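Long-range contacts in CofB (Escherichia coli, PDB 4QS4), which is a minor pilin that initiates assembly of the CFA/III type IV pilus in enterotoxigenic Escherichia coli: residues R147-L152 with G228-I233; T65-N70 with D133-D138; I387-Q392 with W459-T464. All coordinates share one frame; numbering follows the deposited sequence.

In the fold
The three contacts follow one another along the chain in the order 2, 1, 3. Contacts 1 and 2 lie in the pilin domain, with centres about 12 Å apart. They share one antiparallel sheet, in which strand 145-154 has strand 127-136 as one neighbour and strand 226-233 as the other. Contact 2 ties the loop 65-70 to strand 127-136, and arginines of contact 1 hold backbone oxygens of that loop. Contact 3 lies in the C-terminal domain, its centre about 81 Å from that of contact 1 and on the other side of the chain's centre. The pilin part and the C-terminal part are therefore separate units of an elongated molecule.

Contact 1: residues R147-L152 with G228-I233; sequences RVDFIL and GLRLSI
Arg147 lies against Ile233 beside an antiparallel strand pairing in the sheet of the type IV pilin fold. CG of Arg147 lies 3.6 Å from O of Ile233. The side chain then bends back at its third torsion (chi3 75°) and grips Asp149 of its own strand side-on. Its NE meets OD1 and its NH2 meets OD2, both close to the guanidinium plane. NH2 also bonds to Asn66 O.

The pairing itself starts at Val148, which exchanges two backbone hydrogen bonds with Ile233. At Asp149 the contact turns polar. OG of Ser232 donates to OD1 of Asp149 at 2.6 Å, from above the carboxylate plane, so OD1 accepts from both Arg147 and Ser232. OD2 sits over one face of the Arg230 guanidinium. Asp149 OD2 lies 3.8 Å from Arg230 NH1, a long salt bridge of charges alone, with no N-H pointing at the oxygen. A water joins these two atoms, and NH2 of Arg230 bonds to Leu69 O. The carboxylate probably offsets the two arginines, whose Arg147 NH2 and Arg230 NH1 lie 4.3 Å apart.

Phe150 pairs with Leu231 and turns to the other face of the sheet. CE2 of Phe150 is 4.1 Å from CD1 of Ile233. Both side chains also touch Ile24 of the N-terminal helix 9-32, which packs on this face as expected of a pilin. Ile151, back on the Asp149 side, rests CD1 4.1 Å from CG of Arg230. Leu152 closes the pairing. CD1 of Leu152 meets CD1 of Leu231 at 3.6 Å, and N of Leu152 donates to O of Leu229 at 2.7 Å.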
# COMPACT_ATOMS: atom_id res chain seq x y z
N ARG A 147 25.31 24.46 3.51
CA ARG A 147 24.57 24.51 4.77
C ARG A 147 23.54 25.63 4.71
O ARG A 147 23.77 26.66 4.07
CB ARG A 147 25.55 24.75 5.93
CG ARG A 147 24.99 24.42 7.30
CD ARG A 147 26.01 24.64 8.39
NE ARG A 147 26.22 26.07 8.68
CZ ARG A 147 27.36 26.74 8.55
NH1 ARG A 147 28.48 26.15 8.14
NH2 ARG A 147 27.38 28.04 8.85
N VAL A 148 22.40 25.42 5.35
CA VAL A 148 21.37 26.44 5.43
C VAL A 148 21.14 26.76 6.90
O VAL A 148 20.74 25.89 7.68
CB VAL A 148 20.06 25.97 4.78
CG1 VAL A 148 19.00 27.07 4.84
CG2 VAL A 148 20.31 25.53 3.34
N ASP A 149 21.41 28.02 7.28
CA ASP A 149 21.20 28.48 8.64
C ASP A 149 19.93 29.32 8.74
O ASP A 149 19.73 30.24 7.94
CB ASP A 149 22.38 29.31 9.13
CG ASP A 149 23.66 28.51 9.25
OD1 ASP A 149 23.60 27.27 9.38
OD2 ASP A 149 24.73 29.15 9.22
N PHE A 150 19.09 28.99 9.71
CA PHE A 150 17.90 29.77 10.00
C PHE A 150 18.07 30.47 11.33
O PHE A 150 18.27 29.83 12.35
CB PHE A 150 16.67 28.86 10.05
CG PHE A 150 16.36 28.23 8.73
CD1 PHE A 150 15.48 28.84 7.85
CD2 PHE A 150 16.96 27.03 8.37
CE1 PHE A 150 15.19 28.25 6.62
CE2 PHE A 150 16.68 26.45 7.15
CZ PHE A 150 15.80 27.05 6.28
N ILE A 151 18.01 31.79 11.29
CA ILE A 151 18.12 32.60 12.50
C ILE A 151 16.71 32.90 12.99
O ILE A 151 15.93 33.56 12.30
CB ILE A 151 18.89 33.91 12.25
CG1 ILE A 151 20.38 33.61 12.00
CG2 ILE A 151 18.74 34.84 13.45
CD1 ILE A 151 20.69 33.01 10.64
N LEU A 152 16.39 32.37 14.16
CA LEU A 152 15.09 32.58 14.77
C LEU A 152 15.18 33.70 15.79
O LEU A 152 15.92 33.59 16.76
CB LEU A 152 14.62 31.30 15.45
CG LEU A 152 14.51 30.09 14.52
CD1 LEU A 152 13.88 28.92 15.25
CD2 LEU A 152 13.72 30.44 13.27
N GLY A 228 18.56 35.01 20.08
CA GLY A 228 17.90 34.15 19.11
C GLY A 228 18.60 32.81 19.03
O GLY A 228 19.56 32.56 19.76
N LEU A 229 18.10 31.95 18.14
CA LEU A 229 18.70 30.66 17.87
C LEU A 229 19.06 30.59 16.40
O LEU A 229 18.29 31.05 15.56
CB LEU A 229 17.72 29.53 18.18
CG LEU A 229 17.33 29.29 19.64
CD1 LEU A 229 16.18 28.30 19.69
CD2 LEU A 229 18.52 28.78 20.43
N ARG A 230 20.21 30.01 16.10
CA ARG A 230 20.57 29.70 14.72
C ARG A 230 20.51 28.20 14.56
O ARG A 230 21.28 27.47 15.19
CB ARG A 230 21.96 30.23 14.36
CG ARG A 230 22.29 30.03 12.89
CD ARG A 230 23.72 30.44 12.56
NE ARG A 230 24.69 29.55 13.19
CZ ARG A 230 26.01 29.63 13.03
NH1 ARG A 230 26.53 30.57 12.24
NH2 ARG A 230 26.81 28.78 13.65
N LEU A 231 19.57 27.75 13.73
CA LEU A 231 19.41 26.34 13.41
C LEU A 231 20.10 26.04 12.09
O LEU A 231 19.74 26.60 11.06
CB LEU A 231 17.93 25.98 13.30
CG LEU A 231 17.05 26.29 14.51
CD1 LEU A 231 15.60 25.94 14.19
CD2 LEU A 231 17.53 25.53 15.74
N SER A 232 21.09 25.15 12.12
CA SER A 232 21.84 24.78 10.93
C SER A 232 21.30 23.48 10.38
O SER A 232 21.10 22.52 11.13
CB SER A 232 23.33 24.64 11.25
OG SER A 232 23.90 25.90 11.54
N ILE A 233 21.05 23.45 9.08
CA ILE A 233 20.56 22.24 8.43
C ILE A 233 21.44 21.90 7.23
O ILE A 233 21.84 22.78 6.46
CB ILE A 233 19.07 22.38 8.06
CG1 ILE A 233 18.28 22.58 9.36
CG2 ILE A 233 18.57 21.14 7.33
CD1 ILE A 233 16.83 22.92 9.17
O HOH W 1 25.23 31.81 9.74

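Contact 2: residues T65-N70 with D133-D138; sequences TNKDLN and DFVATD. With SO4 (sulfate ion), chain F.
Lys67 and Asn66 of a loop lie against Val135, Ala136 and Thr137 at the end of strand 127-136. The loop belongs to the long region between the N-terminal helix and the sheet of the type IV pilin fold. Two tight turns shape it: an inverse gamma turn centred on Asn66 and an Asx turn at Asp68.

One direct hydrogen bond joins the segments. NZ of Lys67 donates to O of Thr137 at 2.7 Å. It approaches from above the carbonyl plane, at a C=O...N angle of 119°. The lysine chain runs past Ala136, with CE of Lys67 3.6 Å from Ala136 O, and a bend at the last torsion (chi4 -74°) sets NZ on its acceptor. The ammonium also has a salt bridge to Glu146, so a charge and a carbonyl both hold it.

Van der Waals packing centres on Val135, which points toward the loop. Its two methyls divide the work. CG1 of Val135 packs 3.8 Å from CA of Lys67, and CG2 of Val135 lies 4.0 Å from OD1 of Asn66.

Water links the Asn66 amide to Asp133. One water bridges OD1 of Asn66 and OD2 of Asp133. A second accepts from ND2 of Asn66 and also bonds to OD2 of Asp133; it is the water that joins Asp149 and Arg230. Thr64 OG1 also bonds to Asn66 OD1, and Arg131 forms a salt bridge with Asp133. Both ends of the amide are therefore engaged.

A sulfate, probably from the crystallisation liquor, sits by the loop. The very short modelled approach to the Asp68 backbone N is doubtful; Ser71 OG also hydrogen-bonds to the ion. In the Asx turn, N of Asn70 donates to OD1 of Asp68 at 3.1 Å, from above the carboxylate plane.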
# COMPACT_ATOMS: atom_id res chain seq x y z
N THR A 65 29.63 33.10 3.55
CA THR A 65 30.87 32.34 3.35
C THR A 65 31.39 31.71 4.63
O THR A 65 32.53 31.23 4.68
CB THR A 65 31.95 33.26 2.75
OG1 THR A 65 32.12 34.41 3.57
CG2 THR A 65 31.54 33.71 1.35
N ASN A 66 30.56 31.70 5.67
CA ASN A 66 30.97 31.17 6.97
C ASN A 66 30.80 29.66 7.00
O ASN A 66 29.90 29.15 7.65
CB ASN A 66 30.22 31.84 8.13
CG ASN A 66 28.72 31.81 7.98
OD1 ASN A 66 28.19 32.10 6.91
ND2 ASN A 66 28.02 31.46 9.05
N LYS A 67 31.69 28.96 6.29
CA LYS A 67 31.69 27.49 6.25
C LYS A 67 31.92 26.89 7.65
O LYS A 67 31.36 25.86 8.00
CB LYS A 67 32.79 26.98 5.32
CG LYS A 67 32.58 27.29 3.84
CD LYS A 67 33.91 27.30 3.12
CE LYS A 67 33.76 27.05 1.63
NZ LYS A 67 33.45 25.62 1.36
N ASP A 68 32.77 27.56 8.41
CA ASP A 68 33.04 27.18 9.80
C ASP A 68 31.89 27.69 10.67
O ASP A 68 31.58 28.89 10.65
CB ASP A 68 34.39 27.78 10.23
CG ASP A 68 34.76 27.47 11.67
OD1 ASP A 68 34.10 26.64 12.33
OD2 ASP A 68 35.74 28.08 12.15
N LEU A 69 31.27 26.78 11.41
CA LEU A 69 30.18 27.11 12.33
C LEU A 69 30.55 28.17 13.36
O LEU A 69 29.67 28.88 13.86
CB LEU A 69 29.71 25.85 13.10
CG LEU A 69 28.80 24.82 12.44
CD1 LEU A 69 27.48 25.45 12.02
CD2 LEU A 69 29.48 24.15 11.25
N ASN A 70 31.83 28.26 13.71
CA ASN A 70 32.31 29.20 14.72
C ASN A 70 32.78 30.55 14.18
O ASN A 70 33.08 31.44 14.96
CB ASN A 70 33.43 28.56 15.55
CG ASN A 70 32.95 27.39 16.39
OD1 ASN A 70 31.78 27.31 16.76
ND2 ASN A 70 33.86 26.49 16.70
N ASP A 133 20.68 32.13 6.02
CA ASP A 133 22.02 32.18 5.44
C ASP A 133 22.24 30.92 4.61
O ASP A 133 22.22 29.82 5.14
CB ASP A 133 23.10 32.25 6.52
CG ASP A 133 23.02 33.52 7.37
OD1 ASP A 133 22.11 34.34 7.17
OD2 ASP A 133 23.88 33.69 8.26
N PHE A 134 22.45 31.11 3.31
CA PHE A 134 22.87 30.02 2.42
C PHE A 134 24.39 30.01 2.35
O PHE A 134 24.97 30.85 1.69
CB PHE A 134 22.30 30.21 1.01
CG PHE A 134 20.81 30.06 0.88
CD1 PHE A 134 20.06 29.32 1.78
CD2 PHE A 134 20.15 30.64 -0.20
CE1 PHE A 134 18.69 29.18 1.63
CE2 PHE A 134 18.78 30.50 -0.36
CZ PHE A 134 18.05 29.77 0.55
N VAL A 135 25.03 29.08 3.05
CA VAL A 135 26.49 29.00 3.09
C VAL A 135 27.03 28.37 1.80
O VAL A 135 26.74 27.21 1.50
CB VAL A 135 26.97 28.19 4.31
CG1 VAL A 135 28.50 28.13 4.36
CG2 VAL A 135 26.42 28.81 5.59
N ALA A 136 27.78 29.15 1.03
CA ALA A 136 28.33 28.70 -0.26
C ALA A 136 29.50 27.74 -0.08
O ALA A 136 30.37 27.94 0.78
CB ALA A 136 28.77 29.88 -1.10
N THR A 137 29.53 26.73 -0.94
CA THR A 137 30.66 25.80 -1.00
C THR A 137 31.91 26.46 -1.58
O THR A 137 33.02 26.09 -1.22
CB THR A 137 30.31 24.57 -1.85
OG1 THR A 137 29.01 24.10 -1.47
CG2 THR A 137 31.31 23.44 -1.64
N ASP A 138 31.72 27.44 -2.46
CA ASP A 138 32.85 28.18 -3.05
C ASP A 138 32.44 29.61 -3.43
O ASP A 138 31.29 29.99 -3.23
CB ASP A 138 33.42 27.41 -4.25
CG ASP A 138 32.36 27.03 -5.26
OD1 ASP A 138 31.78 27.94 -5.89
OD2 ASP A 138 32.12 25.82 -5.42
S SO4 F . 34.92 30.30 7.26
O1 SO4 F . 36.17 30.08 8.02
O2 SO4 F . 34.70 31.75 7.08
O3 SO4 F . 35.05 29.63 5.94
O4 SO4 F . 33.78 29.72 7.98
O HOH W 2 26.60 34.24 7.76
O HOH W 1 25.23 31.81 9.74

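Contact 3: residues I387-Q392 with W459-T464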
# COMPACT_ATOMS: atom_id res chain seq x y z
N ILE A 387 -19.19 -46.33 -3.12
CA ILE A 387 -18.09 -45.48 -3.54
C ILE A 387 -17.50 -44.84 -2.29
O ILE A 387 -18.21 -44.21 -1.52
CB ILE A 387 -18.56 -44.40 -4.53
CG1 ILE A 387 -19.12 -45.05 -5.79
CG2 ILE A 387 -17.39 -43.48 -4.90
CD1 ILE A 387 -20.06 -44.16 -6.57
N GLU A 388 -16.20 -45.02 -2.09
CA GLU A 388 -15.54 -44.50 -0.91
C GLU A 388 -14.37 -43.63 -1.30
O GLU A 388 -13.57 -44.01 -2.15
CB GLU A 388 -15.06 -45.64 0.00
CG GLU A 388 -14.48 -45.13 1.32
CD GLU A 388 -14.10 -46.25 2.27
OE1 GLU A 388 -13.47 -45.94 3.31
OE2 GLU A 388 -14.41 -47.43 1.99
N LEU A 389 -14.26 -42.47 -0.67
CA LEU A 389 -13.20 -41.52 -0.97
C LEU A 389 -12.66 -40.92 0.32
O LEU A 389 -13.40 -40.78 1.30
CB LEU A 389 -13.76 -40.40 -1.86
CG LEU A 389 -14.39 -40.81 -3.21
CD1 LEU A 389 -15.21 -39.67 -3.77
CD2 LEU A 389 -13.31 -41.24 -4.19
N ASN A 390 -11.38 -40.56 0.32
CA ASN A 390 -10.80 -39.82 1.44
C ASN A 390 -11.36 -38.40 1.53
O ASN A 390 -11.54 -37.73 0.50
CB ASN A 390 -9.28 -39.74 1.30
CG ASN A 390 -8.60 -41.08 1.50
OD1 ASN A 390 -9.18 -42.02 2.04
ND2 ASN A 390 -7.35 -41.17 1.06
N VAL A 391 -11.63 -37.94 2.75
CA VAL A 391 -12.11 -36.58 2.96
C VAL A 391 -10.95 -35.62 2.66
O VAL A 391 -9.84 -35.83 3.11
CB VAL A 391 -12.64 -36.37 4.40
CG1 VAL A 391 -12.91 -34.89 4.69
CG2 VAL A 391 -13.92 -37.18 4.60
N GLN A 392 -11.23 -34.59 1.86
CA GLN A 392 -10.20 -33.64 1.43
C GLN A 392 -9.74 -32.74 2.57
O GLN A 392 -10.48 -32.50 3.52
CB GLN A 392 -10.69 -32.79 0.24
CG GLN A 392 -11.89 -31.88 0.52
CD GLN A 392 -13.25 -32.57 0.33
OE1 GLN A 392 -13.44 -33.73 0.73
NE2 GLN A 392 -14.20 -31.85 -0.24
N TRP A 459 -15.46 -40.36 2.99
CA TRP A 459 -16.78 -40.11 2.42
C TRP A 459 -17.34 -41.45 1.98
O TRP A 459 -16.61 -42.25 1.37
CB TRP A 459 -16.71 -39.23 1.15
CG TRP A 459 -16.45 -37.78 1.36
CD1 TRP A 459 -15.32 -37.11 1.00
CD2 TRP A 459 -17.35 -36.80 1.90
NE1 TRP A 459 -15.44 -35.78 1.32
CE2 TRP A 459 -16.67 -35.56 1.87
CE3 TRP A 459 -18.64 -36.86 2.42
CZ2 TRP A 459 -17.25 -34.38 2.35
CZ3 TRP A 459 -19.22 -35.68 2.90
CH2 TRP A 459 -18.52 -34.46 2.85
N TYR A 460 -18.61 -41.70 2.27
CA TYR A 460 -19.27 -42.93 1.84
C TYR A 460 -20.51 -42.59 1.02
O TYR A 460 -21.45 -41.98 1.54
CB TYR A 460 -19.70 -43.78 3.03
CG TYR A 460 -18.59 -44.16 3.98
CD1 TYR A 460 -17.77 -45.25 3.73
CD2 TYR A 460 -18.40 -43.45 5.16
CE1 TYR A 460 -16.76 -45.61 4.62
CE2 TYR A 460 -17.40 -43.80 6.05
CZ TYR A 460 -16.58 -44.88 5.77
OH TYR A 460 -15.59 -45.22 6.67
N ILE A 461 -20.51 -42.99 -0.24
CA ILE A 461 -21.63 -42.75 -1.13
C ILE A 461 -22.28 -44.09 -1.47
O ILE A 461 -21.60 -45.02 -1.93
CB ILE A 461 -21.19 -42.06 -2.43
CG1 ILE A 461 -20.24 -40.90 -2.11
CG2 ILE A 461 -22.42 -41.59 -3.21
CD1 ILE A 461 -19.43 -40.45 -3.30
N THR A 462 -23.57 -44.19 -1.20
CA THR A 462 -24.32 -45.42 -1.42
C THR A 462 -25.64 -45.07 -2.08
O THR A 462 -26.04 -43.91 -2.11
CB THR A 462 -24.58 -46.19 -0.11
OG1 THR A 462 -25.32 -45.36 0.79
CG2 THR A 462 -23.26 -46.59 0.55
N ALA A 463 -26.32 -46.09 -2.59
CA ALA A 463 -27.57 -45.89 -3.31
C ALA A 463 -28.41 -47.16 -3.30
O ALA A 463 -27.87 -48.27 -3.36
CB ALA A 463 -27.29 -45.46 -4.75
N THR A 464 -29.72 -46.99 -3.19
CA THR A 464 -30.66 -48.04 -3.51
C THR A 464 -31.41 -47.65 -4.78
O THR A 464 -31.59 -46.45 -5.05
CB THR A 464 -31.67 -48.30 -2.38
OG1 THR A 464 -32.32 -47.08 -2.01
CG2 THR A 464 -30.96 -48.90 -1.17
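N of Trp459 donates to O of Leu389 at 2.7 Å, in an almost straight bond (178°). In return, N of Leu389 donates to O of Trp459. Ile387 and Ile461 exchange a second pair of such bonds. Between them, Glu388 and Tyr460 form a non-hydrogen-bonded pair.

The indole of Trp459 reaches beyond the strand pairing to the residues that follow it. NE1 of Trp459 donates to OE1 of Gln392 at 2.9 Å. The oxygen lies in the ring plane, and the N-H points nearly straight at it (175°). Gln392 gets there by a folded chain, with CG between the backbone N and the carbonyl carbon (chi1 63°) and a further bend at chi2. Its NE2 bonds to Arg406 O, so both ends of the amide are used. CG2 of Val391 stands over one face of the indole, 3.9 Å from the centroid of the five-membered ring of Trp459, in a CH-pi contact. Replacing Trp459 with alanine would probably open a gap under Val391 CG2 and leave Gln392 OE1 without its indole donor.

Ile387 CG2 meets Ile461 CD1 at 4.0 Å on the same face as the indole. On the other face, Glu388 and Tyr460 run side by side, with OE1 of Glu388 3.6 Å from CE1 of Tyr460. Arg386 pairs with the glutamate's other oxygen.

Short strand 387-390 joins strand 458-469 in an antiparallel pair. Trp459 and Ile461 also touch Leu407 of strand 404-414, which belongs to a second sheet. Such apolar packing between the two sheets is consistent with a beta-sandwich in the C-terminal domain.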